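Local coordinates for protein monoglyceride lipase (Saccharomyces cerevisiae, PDB 4ZWN) that hydrolyses monoacylglycerols, preferably monounsaturated ones, to free fatty acid and glycerol, and also takes part in the breakdown of fatty acid ethyl esters, at residues G148-Y153 with S164-S169. The protein carries 2 engineered substitutions. Numbering follows the deposited sequence.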
loop_
_atom_site.group_PDB
_atom_site.type_symbol
_atom_site.label_atom_id
_atom_site.label_comp_id
_atom_site.label_asym_id
_atom_site.label_seq_id
_atom_site.Cartn_x
_atom_site.Cartn_y
_atom_site.Cartn_z
ATOM N N GLY A 148 2.465 1.147 5.799
ATOM C CA GLY A 148 2.451 1.714 7.137
ATOM C C GLY A 148 1.034 1.871 7.654
ATOM O O GLY A 148 0.758 1.647 8.834
ATOM N N ILE A 149 0.133 2.262 6.760
ATOM C CA ILE A 149 -1.279 2.394 7.092
ATOM C C ILE A 149 -1.881 1.026 7.387
ATOM O O ILE A 149 -2.623 0.856 8.357
ATOM C CB ILE A 149 -2.057 3.078 5.947
ATOM C CG1 ILE A 149 -1.565 4.516 5.764
ATOM C CG2 ILE A 149 -3.556 3.055 6.219
ATOM C CD1 ILE A 149 -2.071 5.180 4.505
ATOM N N CYS A 150 -1.538 0.052 6.549
ATOM C CA CYS A 150 -2.044 -1.310 6.686
ATOM C C CYS A 150 -1.665 -1.951 8.021
ATOM O O CYS A 150 -2.516 -2.514 8.709
ATOM C CB CYS A 150 -1.532 -2.178 5.539
ATOM S SG CYS A 150 -1.956 -3.920 5.706
ATOM N N LEU A 151 -0.387 -1.871 8.379
ATOM C CA LEU A 151 0.086 -2.468 9.624
ATOM C C LEU A 151 -0.486 -1.743 10.837
ATOM O O LEU A 151 -0.739 -2.358 11.873
ATOM C CB LEU A 151 1.614 -2.465 9.677
ATOM C CG LEU A 151 2.310 -3.316 8.613
ATOM C CD1 LEU A 151 3.818 -3.262 8.790
ATOM C CD2 LEU A 151 1.812 -4.754 8.660
ATOM N N ASN A 152 -0.696 -0.436 10.706
ATOM C CA ASN A 152 -1.290 0.337 11.790
ATOM C C ASN A 152 -2.778 0.045 11.958
ATOM O O ASN A 152 -3.280 0.009 13.081
ATOM C CB ASN A 152 -1.072 1.835 11.569
ATOM C CG ASN A 152 0.247 2.322 12.145
ATOM O OD1 ASN A 152 0.381 2.491 13.357
ATOM N ND2 ASN A 152 1.225 2.551 11.279
ATOM N N TYR A 153 -3.480 -0.170 10.845
ATOM C CA TYR A 153 -4.897 -0.509 10.910
ATOM C C TYR A 153 -5.090 -1.792 11.707
ATOM O O TYR A 153 -6.064 -1.932 12.445
ATOM C CB TYR A 153 -5.503 -0.660 9.512
ATOM C CG TYR A 153 -7.013 -0.799 9.537
ATOM C CD1 TYR A 153 -7.833 0.324 9.501
ATOM C CD2 TYR A 153 -7.617 -2.049 9.619
ATOM C CE1 TYR A 153 -9.216 0.204 9.533
ATOM C CE2 TYR A 153 -8.996 -2.179 9.652
ATOM C CZ TYR A 153 -9.790 -1.052 9.610
ATOM O OH TYR A 153 -11.160 -1.179 9.645
ATOM N N SER A 164 -9.276 -10.615 7.434
ATOM C CA SER A 164 -8.834 -12.003 7.415
ATOM C C SER A 164 -7.319 -12.136 7.381
ATOM O O SER A 164 -6.781 -13.179 7.740
ATOM C CB SER A 164 -9.446 -12.736 6.221
ATOM O OG SER A 164 -10.839 -12.906 6.405
ATOM N N GLY A 165 -6.633 -11.085 6.950
ATOM C CA GLY A 165 -5.184 -11.110 6.885
ATOM C C GLY A 165 -4.589 -9.789 6.443
ATOM O O GLY A 165 -5.239 -9.003 5.756
ATOM N N TYR A 166 -3.342 -9.548 6.835
ATOM C CA TYR A 166 -2.662 -8.306 6.498
ATOM C C TYR A 166 -1.400 -8.567 5.690
ATOM O O TYR A 166 -0.596 -9.435 6.031
ATOM C CB TYR A 166 -2.320 -7.522 7.765
ATOM C CG TYR A 166 -3.532 -7.079 8.550
ATOM C CD1 TYR A 166 -4.099 -7.906 9.511
ATOM C CD2 TYR A 166 -4.112 -5.836 8.328
ATOM C CE1 TYR A 166 -5.208 -7.506 10.233
ATOM C CE2 TYR A 166 -5.221 -5.427 9.045
ATOM C CZ TYR A 166 -5.763 -6.268 9.997
ATOM O OH TYR A 166 -6.866 -5.870 10.713
ATOM N N ILE A 167 -1.235 -7.810 4.611
ATOM C CA ILE A 167 -0.058 -7.922 3.763
ATOM C C ILE A 167 0.631 -6.573 3.621
ATOM O O ILE A 167 0.009 -5.587 3.224
ATOM C CB ILE A 167 -0.418 -8.451 2.369
ATOM C CG1 ILE A 167 -1.205 -9.759 2.488
ATOM C CG2 ILE A 167 0.840 -8.630 1.534
ATOM C CD1 ILE A 167 -1.822 -10.225 1.195
ATOM N N GLY A 168 1.916 -6.534 3.950
ATOM C CA GLY A 168 2.699 -5.323 3.803
ATOM C C GLY A 168 3.719 -5.441 2.686
ATOM O O GLY A 168 4.443 -6.432 2.595
ATOM N N SER A 169 3.767 -4.428 1.827
ATOM C CA SER A 169 4.746 -4.371 0.750
ATOM C C SER A 169 5.751 -3.265 1.020
ATOM O O SER A 169 5.445 -2.087 0.821
ATOM C CB SER A 169 4.062 -4.141 -0.597
ATOM O OG SER A 169 5.013 -3.846 -1.607
#
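Cys-150 and Tyr-166 meet where helix 145-156 lies against strand 165-169, inside the beta-alpha-beta unit 138-143, 145-156, 165-169 of the alpha/beta-hydrolase fold; the turn between its first strand and the helix carries Ser-144, the probable nucleophile. The two segments run roughly antiparallel, at 152°, with their axes 7.9 Å apart at closest approach. Packing is closest around the cysteine. Its thiol is turned anti to the backbone N (chi1 174°), which brings SG against the strand, 3.6 Å from Ile-167 O. The same sulfur sits in the plane of the Tyr-166 ring, a sulfur-aromatic contact at the ring edge, with CD2 of Tyr-166 3.9 Å from SG of Cys-150. The helix backbone comes close to the ring as well, Cys-150 O lying 3.7 Å from Tyr-166 CD2. Met-140 of the neighbouring strand 138-143 touches Cys-150 as well.

Toward the C-terminal side of the helix segment the fit is looser, though still buried. Tyr-153 and Tyr-166 cross at about a right angle and approach through their edges, CD2 of Tyr-153 lying 4.2 Å from CE2 of Tyr-166. Their hydroxyls are held elsewhere, that of Tyr-153 by Glu-121 and that of Tyr-166 by the carbonyl of Lys-160. With an alanine at Tyr-166 the ring edge beside the sulfur is gone, which is likely to open a gap between helix and strand and to leave Lys-160 O without its hydroxyl partner. On the far side of the helix, Gly-148 O accepts from Asn-152 N and, from the opposite face of its carbonyl plane, from Asn-152 ND2 at 2.6 Å.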